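Local atomic coordinates of Sodium/sialic acid symporter SiaT (Proteus mirabilis, PDB entry 5NV9), a protein that couples the sodium gradient to the uptake of the sialic acid N-acetylneuraminic acid across the inner membrane of Proteus mirabilis. Residues I138-T143 against L161-C166; I168-G173 against L379-A384; G173-V178 against V257-I262. All blocks are in the same frame, centred on the assembly; numbering follows the deposited sequence.

Contact 1 (I138-T143 against L161-C166); sequences IITYLT and LISLLC
Thr-143, which makes the closest approach of this contact, holds the carbonyl O of Ile-139 twice. Its OG1 donates to O of Ile-139 at 2.6 Å, tilted 25° from the carbonyl plane, while the amide N of Thr-143, 3.2 Å from O of Ile-139, makes the usual helical bond from the other face. Ser-61 adds a third grip, its hydroxyl being hydrogen-bonded to both Ile-139 O and Thr-143 OG1. These bonds fix the rotation of the threonine: OG1 stays beside its own backbone N (chi1 -50°), and the methyl is thereby committed to the neighbouring helix. There CG2 of Thr-143 meets CD1 of Ile-162 at 3.6 Å, and CB of Thr-143 lies 3.9 Å from that same CD1, the two side chains sliding past each other in opposite directions. One turn earlier, Thr-140 turns its methyl to CG2 of Ile-162, a looser approach of 4.4 Å between the two CG2 atoms. OG1 of Thr-140 stands 4.0 Å from OG of Ser-163, yet the hydroxyls do not bond: Thr-140 OG1 pairs with Val-136 O in its own helix, and Ser-163 OG pairs with Ser-389 on helix 370-398. Ile-162 and Ser-163 lie in a wider, pi-type turn (161-164). The result illustrates how buried hydroxyls, satisfied elsewhere, let methyl groups do the interhelical work. Two successive, roughly antiparallel transmembrane helices (141° between the segments) are joined here in the LeuT fold, with Thr-143 about 7 Å, side chain to side chain, from Ala-339, a ligand of the conserved Na2 sodium site.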
loop_
_atom_site.group_PDB
_atom_site.type_symbol
_atom_site.label_atom_id
_atom_site.label_comp_id
_atom_site.label_asym_id
_atom_site.label_seq_id
_atom_site.Cartn_x
_atom_site.Cartn_y
_atom_site.Cartn_z
ATOM N N ILE A 138 7.653 8.411 -0.572
ATOM C CA ILE A 138 7.867 7.770 -1.850
ATOM C C ILE A 138 6.686 7.942 -2.782
ATOM O O ILE A 138 6.882 8.217 -3.977
ATOM C CB ILE A 138 8.285 6.299 -1.681
ATOM C CG1 ILE A 138 9.706 6.271 -1.086
ATOM C CG2 ILE A 138 8.338 5.594 -3.027
ATOM C CD1 ILE A 138 10.317 4.906 -0.834
ATOM N N ILE A 139 5.468 7.777 -2.245
ATOM C CA ILE A 139 4.258 7.829 -3.042
ATOM C C ILE A 139 4.162 9.266 -3.608
ATOM O O ILE A 139 3.791 9.471 -4.733
ATOM C CB ILE A 139 2.992 7.471 -2.260
ATOM C CG1 ILE A 139 2.860 5.949 -2.150
ATOM C CG2 ILE A 139 1.762 7.999 -2.975
ATOM C CD1 ILE A 139 1.809 5.503 -1.149
ATOM N N THR A 140 4.445 10.239 -2.756
ATOM C CA THR A 140 4.363 11.646 -3.104
ATOM C C THR A 140 5.436 12.053 -4.144
ATOM O O THR A 140 5.152 12.727 -5.132
ATOM C CB THR A 140 4.433 12.443 -1.800
ATOM O OG1 THR A 140 3.352 12.025 -0.974
ATOM C CG2 THR A 140 4.380 13.905 -2.049
ATOM N N TYR A 141 6.655 11.595 -3.921
ATOM C CA TYR A 141 7.772 11.736 -4.847
ATOM C C TYR A 141 7.495 11.209 -6.234
ATOM O O TYR A 141 7.693 11.968 -7.183
ATOM C CB TYR A 141 9.036 11.088 -4.247
ATOM C CG TYR A 141 10.255 11.176 -5.155
ATOM C CD1 TYR A 141 10.808 12.399 -5.478
ATOM C CD2 TYR A 141 10.844 10.039 -5.672
ATOM C CE1 TYR A 141 11.916 12.493 -6.312
ATOM C CE2 TYR A 141 11.956 10.119 -6.497
ATOM C CZ TYR A 141 12.483 11.354 -6.811
ATOM O OH TYR A 141 13.590 11.457 -7.623
ATOM N N LEU A 142 7.031 9.947 -6.368
ATOM C CA LEU A 142 6.698 9.380 -7.664
ATOM C C LEU A 142 5.588 10.157 -8.395
ATOM O O LEU A 142 5.677 10.354 -9.580
ATOM C CB LEU A 142 6.199 7.953 -7.583
ATOM C CG LEU A 142 7.036 6.864 -6.982
ATOM C CD1 LEU A 142 6.313 5.550 -7.297
ATOM C CD2 LEU A 142 8.449 6.881 -7.528
ATOM N N THR A 143 4.551 10.571 -7.670
ATOM C CA THR A 143 3.444 11.299 -8.248
ATOM C C THR A 143 3.957 12.602 -8.851
ATOM O O THR A 143 3.580 12.971 -9.968
ATOM C CB THR A 143 2.356 11.548 -7.159
ATOM O OG1 THR A 143 2.057 10.316 -6.500
ATOM C CG2 THR A 143 1.086 12.158 -7.689
ATOM N N LEU A 161 -0.698 20.419 -3.083
ATOM C CA LEU A 161 -1.895 19.767 -3.636
ATOM C C LEU A 161 -2.001 18.251 -3.365
ATOM O O LEU A 161 -3.090 17.732 -3.040
ATOM C CB LEU A 161 -1.971 20.015 -5.135
ATOM C CG LEU A 161 -2.163 21.471 -5.593
ATOM C CD1 LEU A 161 -2.362 21.430 -7.065
ATOM C CD2 LEU A 161 -3.368 22.125 -4.946
ATOM N N ILE A 162 -0.911 17.525 -3.524
ATOM C CA ILE A 162 -0.964 16.075 -3.274
ATOM C C ILE A 162 -1.032 15.740 -1.775
ATOM O O ILE A 162 -1.878 14.936 -1.330
ATOM C CB ILE A 162 0.249 15.323 -3.884
ATOM C CG1 ILE A 162 0.267 15.441 -5.405
ATOM C CG2 ILE A 162 0.213 13.852 -3.517
ATOM C CD1 ILE A 162 1.635 15.241 -5.997
ATOM N N SER A 163 -0.124 16.346 -1.010
ATOM C CA SER A 163 0.158 15.918 0.347
ATOM C C SER A 163 -0.563 16.794 1.386
ATOM O O SER A 163 -1.288 16.286 2.261
ATOM C CB SER A 163 1.690 15.862 0.558
ATOM O OG SER A 163 2.009 14.871 1.535
ATOM N N LEU A 164 -0.431 18.103 1.283
ATOM C CA LEU A 164 -0.963 18.963 2.336
ATOM C C LEU A 164 -2.486 18.854 2.406
ATOM O O LEU A 164 -3.085 18.686 3.458
ATOM C CB LEU A 164 -0.489 20.399 2.127
ATOM C CG LEU A 164 -0.247 21.152 3.430
ATOM C CD1 LEU A 164 0.491 22.440 3.101
ATOM C CD2 LEU A 164 -1.533 21.425 4.209
ATOM N N LEU A 165 -3.113 18.930 1.256
ATOM C CA LEU A 165 -4.537 18.778 1.165
ATOM C C LEU A 165 -5.028 17.433 1.694
ATOM O O LEU A 165 -6.068 17.373 2.374
ATOM C CB LEU A 165 -5.024 18.982 -0.285
ATOM C CG LEU A 165 -5.058 20.429 -0.783
ATOM C CD1 LEU A 165 -5.866 20.470 -2.074
ATOM C CD2 LEU A 165 -5.634 21.400 0.246
ATOM N N CYS A 166 -4.311 16.363 1.347
ATOM C CA CYS A 166 -4.589 15.030 1.902
ATOM C C CYS A 166 -4.552 15.004 3.448
ATOM O O CYS A 166 -5.472 14.465 4.099
ATOM C CB CYS A 166 -3.597 14.001 1.351
ATOM S SG CYS A 166 -4.060 12.309 1.740
#

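Contact 2 (I168-G173 against L379-A384); sequences IYTWMG and LVIIVA
Trp-171 and Ile-382 make the tightest meeting between these helices, CD1 of the indole lying 3.3 Å from CD1 of the isoleucine. Conformation explains it from both sides. In Trp-171, CG is anti to the backbone N (chi1 173°), which swings the indole out along the flank of its helix, and the ring plane stands roughly perpendicular to the plane of CA, CB and CG. Ile-382 also begins on the flank of its own helix, but its chain is folded instead of extended (chi2 -42°), and this fold carries CD1 inward to the five-membered part of the indole. The methyl arrives obliquely, with CG1 of Ile-382 behind it at 3.7 Å from CD1 of Trp-171, so the isoleucine branch crosses the ring at a slant. Elsewhere the indole is held by Lys-378 through a cation-pi interaction, and the carbonyl O of Ile-168 lies in plane at its edge.

Ile-381 fills the middle of the interface. Its CB points toward the opposite helix, and the CG2 branch does the touching, 3.9 Å from CB of Trp-171 and 4.0 Å from the backbone N of Trp-171. Thr-170 adds its methyl, with CG2 at 4.3 Å from CG2 of Ile-381, while its hydroxyl is turned back to Cys-166 O in the same helix. No hydrogen bond crosses: what meets between the helices is the methyls of branched side chains and the tryptophan. The segments run at 165° with axes 9.4 Å apart, a near-antiparallel transmembrane helix pair, and through Thr-170, whose side chain touches the sodium-binding Ser-345, this pair backs the Na3 region of the LeuT fold.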
loop_
_atom_site.group_PDB
_atom_site.type_symbol
_atom_site.label_atom_id
_atom_site.label_comp_id
_atom_site.label_asym_id
_atom_site.label_seq_id
_atom_site.Cartn_x
_atom_site.Cartn_y
_atom_site.Cartn_z
ATOM N N ILE A 168 -5.125 17.483 5.469
ATOM C CA ILE A 168 -6.209 18.254 6.029
ATOM C C ILE A 168 -7.483 17.428 6.125
ATOM O O ILE A 168 -8.053 17.293 7.210
ATOM C CB ILE A 168 -6.390 19.581 5.267
ATOM C CG1 ILE A 168 -5.223 20.500 5.643
ATOM C CG2 ILE A 168 -7.710 20.236 5.669
ATOM C CD1 ILE A 168 -5.040 21.644 4.691
ATOM N N TYR A 169 -7.884 16.790 5.028
ATOM C CA TYR A 169 -9.107 15.976 5.063
ATOM C C TYR A 169 -8.937 14.752 5.928
ATOM O O TYR A 169 -9.896 14.323 6.519
ATOM C CB TYR A 169 -9.685 15.643 3.662
ATOM C CG TYR A 169 -9.027 14.522 2.840
ATOM C CD1 TYR A 169 -9.104 13.171 3.221
ATOM C CD2 TYR A 169 -8.438 14.801 1.631
ATOM C CE1 TYR A 169 -8.537 12.165 2.433
ATOM C CE2 TYR A 169 -7.845 13.784 0.849
ATOM C CZ TYR A 169 -7.902 12.465 1.250
ATOM O OH TYR A 169 -7.301 11.475 0.448
ATOM N N THR A 170 -7.734 14.179 5.998
ATOM C CA THR A 170 -7.472 12.985 6.848
ATOM C C THR A 170 -7.594 13.363 8.330
ATOM O O THR A 170 -8.323 12.753 9.095
ATOM C CB THR A 170 -6.069 12.366 6.566
ATOM O OG1 THR A 170 -5.981 11.921 5.207
ATOM C CG2 THR A 170 -5.804 11.176 7.439
ATOM N N TRP A 171 -6.942 14.443 8.695
ATOM C CA TRP A 171 -7.007 15.003 10.023
ATOM C C TRP A 171 -8.413 15.274 10.562
ATOM O O TRP A 171 -8.734 14.864 11.698
ATOM C CB TRP A 171 -6.094 16.228 10.058
ATOM C CG TRP A 171 -6.135 17.042 11.305
ATOM C CD1 TRP A 171 -5.362 16.873 12.446
ATOM C CD2 TRP A 171 -6.905 18.215 11.523
ATOM N NE1 TRP A 171 -5.660 17.847 13.362
ATOM C CE2 TRP A 171 -6.601 18.685 12.831
ATOM C CE3 TRP A 171 -7.862 18.889 10.771
ATOM C CZ2 TRP A 171 -7.222 19.819 13.392
ATOM C CZ3 TRP A 171 -8.486 20.024 11.335
ATOM C CH2 TRP A 171 -8.159 20.468 12.632
HETATM N N MSE A 172 -9.264 15.907 9.746
HETATM C CA MSE A 172 -10.635 16.280 10.110
HETATM C C MSE A 172 -11.508 15.096 10.161
HETATM O O MSE A 172 -12.383 15.005 11.002
HETATM C CB MSE A 172 -11.228 17.162 8.964
HETATM C CG MSE A 172 -10.496 18.513 8.908
HETATM SE SE MSE A 172 -11.503 19.897 7.892
HETATM C CE MSE A 172 -11.771 18.915 6.173
ATOM N N GLY A 173 -11.309 14.185 9.219
ATOM C CA GLY A 173 -12.299 13.138 8.939
ATOM C C GLY A 173 -12.273 11.819 9.655
ATOM O O GLY A 173 -13.287 11.066 9.633
ATOM N N LEU A 379 -3.065 15.136 16.495
ATOM C CA LEU A 379 -1.721 15.715 16.447
ATOM C C LEU A 379 -0.751 14.889 15.619
ATOM O O LEU A 379 0.002 15.416 14.808
ATOM C CB LEU A 379 -1.196 15.795 17.876
ATOM C CG LEU A 379 0.159 16.468 18.040
ATOM C CD1 LEU A 379 0.189 17.863 17.401
ATOM C CD2 LEU A 379 0.509 16.490 19.519
ATOM N N VAL A 380 -0.812 13.569 15.772
ATOM C CA VAL A 380 0.142 12.731 15.088
ATOM C C VAL A 380 -0.092 12.688 13.574
ATOM O O VAL A 380 0.836 12.500 12.800
ATOM C CB VAL A 380 0.211 11.330 15.710
ATOM C CG1 VAL A 380 1.083 10.411 14.874
ATOM C CG2 VAL A 380 0.751 11.428 17.106
ATOM N N ILE A 381 -1.326 12.872 13.141
ATOM C CA ILE A 381 -1.560 13.088 11.712
ATOM C C ILE A 381 -0.787 14.323 11.163
ATOM O O ILE A 381 -0.101 14.245 10.171
ATOM C CB ILE A 381 -3.057 13.019 11.379
ATOM C CG1 ILE A 381 -3.442 11.514 11.460
ATOM C CG2 ILE A 381 -3.287 13.538 9.957
ATOM C CD1 ILE A 381 -4.860 11.297 11.694
ATOM N N ILE A 382 -0.802 15.422 11.871
ATOM C CA ILE A 382 -0.014 16.562 11.456
ATOM C C ILE A 382 1.486 16.339 11.493
ATOM O O ILE A 382 2.181 16.721 10.585
ATOM C CB ILE A 382 -0.306 17.785 12.314
ATOM C CG1 ILE A 382 -1.796 18.022 12.372
ATOM C CG2 ILE A 382 0.445 18.969 11.741
ATOM C CD1 ILE A 382 -2.511 17.853 11.058
ATOM N N VAL A 383 1.992 15.759 12.556
ATOM C CA VAL A 383 3.421 15.576 12.701
ATOM C C VAL A 383 3.973 14.587 11.648
ATOM O O VAL A 383 4.933 14.860 10.927
ATOM C CB VAL A 383 3.775 15.106 14.125
ATOM C CG1 VAL A 383 5.263 14.865 14.201
ATOM C CG2 VAL A 383 3.333 16.132 15.157
ATOM N N ALA A 384 3.332 13.442 11.542
ATOM C CA ALA A 384 3.690 12.476 10.505
ATOM C C ALA A 384 3.587 13.089 9.093
ATOM O O ALA A 384 4.490 12.925 8.268
ATOM C CB ALA A 384 2.805 11.245 10.635
#

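Contact 3 (G173-V178 against V257-I262); sequences GGIEGV and VVQRYI
The second sodium site, termed Na3, has a buried flank where Ile-175 and Val-178 meet Arg-260. Asp-182, Ser-342, Ser-345 and Ser-346 bind that ion, and the side chain of Arg-260 comes within about 3 Å of the side chains of both Asp-182 and Ser-346; that of Val-178 is about 3 Å from a bound sodium ion. The arginine reaches there from segment 257-262 through a chain bent at chi2 (83°). Its guanidinium is met on two sides by aliphatic methyls. CD1 of Ile-175 lies over one face, 3.6 Å from NH2 of Arg-260 and 3.8 Å from its CZ, whereas CG1 of Val-178 sits at the edge, in the plane of the group, 3.4 Å from NH2 of Arg-260. The valine and arginine side chains cross at about a right angle.

Ile-175 reaches this face because its CG1 is anti to the backbone N (chi1 -173°), and the same branch also meets an amide: NE2 of Gln-259 is 3.8 Å from CD1 of Ile-175, the two side chains coming from opposite directions. That NE2 is hydrogen-bonded to Asn-349 OD1 and Phe-39 O, and OE1 of Gln-259 to Ser-350, so the amide is fixed in rotation. NE of Arg-260 is bonded to Ser-53 OG. The helix is kinked beside Gly-174, whose phi is positive: the backbone N atoms of Ile-175 and Glu-176 lack bonds to the preceding turn. Backbone hydrogen bonding also ties Ile-175 to Tyr-38.

Hydrocarbon against one face and one edge would confine the cation to its bonding directions, and a buried positive charge beside Asp-182 probably favours the ionised carboxylate while partly offsetting its charge, so that sodium ion and arginine may together balance that charge.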
loop_
_atom_site.group_PDB
_atom_site.type_symbol
_atom_site.label_atom_id
_atom_site.label_comp_id
_atom_site.label_asym_id
_atom_site.label_seq_id
_atom_site.Cartn_x
_atom_site.Cartn_y
_atom_site.Cartn_z
ATOM N N GLY A 173 -11.309 14.185 9.219
ATOM C CA GLY A 173 -12.299 13.138 8.939
ATOM C C GLY A 173 -12.273 11.819 9.655
ATOM O O GLY A 173 -13.287 11.066 9.633
ATOM N N GLY A 174 -11.126 11.500 10.272
ATOM C CA GLY A 174 -10.992 10.257 11.012
ATOM C C GLY A 174 -10.952 9.106 10.023
ATOM O O GLY A 174 -10.805 9.338 8.848
ATOM N N ILE A 175 -11.011 7.873 10.519
ATOM C CA ILE A 175 -10.935 6.700 9.675
ATOM C C ILE A 175 -12.162 6.614 8.776
ATOM O O ILE A 175 -12.059 6.074 7.655
ATOM C CB ILE A 175 -10.804 5.425 10.485
ATOM C CG1 ILE A 175 -10.542 4.241 9.541
ATOM C CG2 ILE A 175 -12.048 5.191 11.399
ATOM C CD1 ILE A 175 -9.370 4.363 8.593
ATOM N N GLU A 176 -13.315 7.159 9.226
ATOM C CA GLU A 176 -14.507 7.169 8.339
ATOM C C GLU A 176 -14.360 8.075 7.108
ATOM O O GLU A 176 -14.668 7.685 5.986
ATOM C CB GLU A 176 -15.779 7.485 9.097
ATOM C CG GLU A 176 -16.288 6.277 9.866
ATOM C CD GLU A 176 -17.357 6.668 10.870
ATOM O OE1 GLU A 176 -16.965 7.156 11.936
ATOM O OE2 GLU A 176 -18.560 6.512 10.555
ATOM N N GLY A 177 -13.849 9.270 7.331
ATOM C CA GLY A 177 -13.528 10.107 6.227
ATOM C C GLY A 177 -12.432 9.606 5.314
ATOM O O GLY A 177 -12.457 9.872 4.118
ATOM N N VAL A 178 -11.488 8.850 5.879
ATOM C CA VAL A 178 -10.436 8.252 5.121
ATOM C C VAL A 178 -11.019 7.111 4.266
ATOM O O VAL A 178 -10.658 6.924 3.099
ATOM C CB VAL A 178 -9.349 7.684 6.056
ATOM C CG1 VAL A 178 -8.422 6.847 5.262
ATOM C CG2 VAL A 178 -8.547 8.811 6.677
ATOM N N VAL A 257 -3.989 -1.997 6.367
ATOM C CA VAL A 257 -4.992 -2.948 5.935
ATOM C C VAL A 257 -5.781 -3.574 7.122
ATOM O O VAL A 257 -7.027 -3.570 7.156
ATOM C CB VAL A 257 -4.352 -3.987 5.027
ATOM C CG1 VAL A 257 -5.309 -5.160 4.797
ATOM C CG2 VAL A 257 -4.024 -3.348 3.689
ATOM N N VAL A 258 -5.048 -4.020 8.130
ATOM C CA VAL A 258 -5.613 -4.719 9.261
ATOM C C VAL A 258 -6.645 -3.874 9.967
ATOM O O VAL A 258 -7.662 -4.361 10.437
ATOM C CB VAL A 258 -4.513 -5.184 10.292
ATOM C CG1 VAL A 258 -5.184 -5.779 11.498
ATOM C CG2 VAL A 258 -3.626 -6.247 9.700
ATOM N N GLN A 259 -6.401 -2.586 10.044
ATOM C CA GLN A 259 -7.417 -1.647 10.562
ATOM C C GLN A 259 -8.797 -1.750 9.906
ATOM O O GLN A 259 -9.829 -1.561 10.572
ATOM C CB GLN A 259 -6.894 -0.221 10.401
ATOM C CG GLN A 259 -7.235 0.701 11.547
ATOM C CD GLN A 259 -6.773 2.108 11.257
ATOM O OE1 GLN A 259 -5.751 2.273 10.578
ATOM N NE2 GLN A 259 -7.531 3.132 11.726
ATOM N N ARG A 260 -8.842 -2.049 8.610
ATOM C CA ARG A 260 -10.144 -2.211 7.930
ATOM C C ARG A 260 -10.901 -3.457 8.355
ATOM O O ARG A 260 -12.087 -3.544 8.101
ATOM C CB ARG A 260 -9.998 -2.225 6.411
ATOM C CG ARG A 260 -9.995 -0.866 5.772
ATOM C CD ARG A 260 -8.646 -0.205 5.805
ATOM N NE ARG A 260 -8.730 1.180 5.327
ATOM C CZ ARG A 260 -7.986 2.190 5.787
ATOM N NH1 ARG A 260 -7.077 1.986 6.721
ATOM N NH2 ARG A 260 -8.185 3.407 5.330
ATOM N N TYR A 261 -10.236 -4.428 8.986
ATOM C CA TYR A 261 -10.911 -5.628 9.449
ATOM C C TYR A 261 -11.780 -5.406 10.686
ATOM O O TYR A 261 -12.629 -6.246 10.985
ATOM C CB TYR A 261 -9.888 -6.747 9.758
ATOM C CG TYR A 261 -8.949 -7.140 8.573
ATOM C CD1 TYR A 261 -9.274 -6.897 7.223
ATOM C CD2 TYR A 261 -7.737 -7.775 8.836
ATOM C CE1 TYR A 261 -8.404 -7.289 6.180
ATOM C CE2 TYR A 261 -6.892 -8.197 7.810
ATOM C CZ TYR A 261 -7.190 -7.941 6.494
ATOM O OH TYR A 261 -6.248 -8.389 5.547
ATOM N N ILE A 262 -11.537 -4.323 11.424
ATOM C CA ILE A 262 -12.213 -4.061 12.699
ATOM C C ILE A 262 -13.224 -2.884 12.629
ATOM O O ILE A 262 -13.885 -2.561 13.618
ATOM C CB ILE A 262 -11.168 -3.891 13.838
ATOM C CG1 ILE A 262 -10.139 -2.800 13.571
ATOM C CG2 ILE A 262 -10.324 -5.166 13.940
ATOM C CD1 ILE A 262 -10.525 -1.453 14.090
#

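Overall arrangement
All three contacts draw on helix 155-203, taken in turn along its length. Contacts 1 and 3 are buried, with every touching residue enclosed, whereas contact 2 is only partly so, its tryptophan and Ile-382 retaining some exposure. Contact 1 joins this helix to its predecessor in the chain, contact 2 to helix 370-398, and contact 3 to segment 257-262. Chemistry follows place: methyls among satisfied hydroxyls in contact 1, aliphatic branches against an indole in contact 2, and hydrocarbon around a cation and an amide in contact 3. Contacts 2 and 3 share Gly-173 and touch where CG2 of Thr-170 packs 3.7 Å from CG2 of Val-178; contact 1 adjoins contact 2 along the helix without touching contact 3.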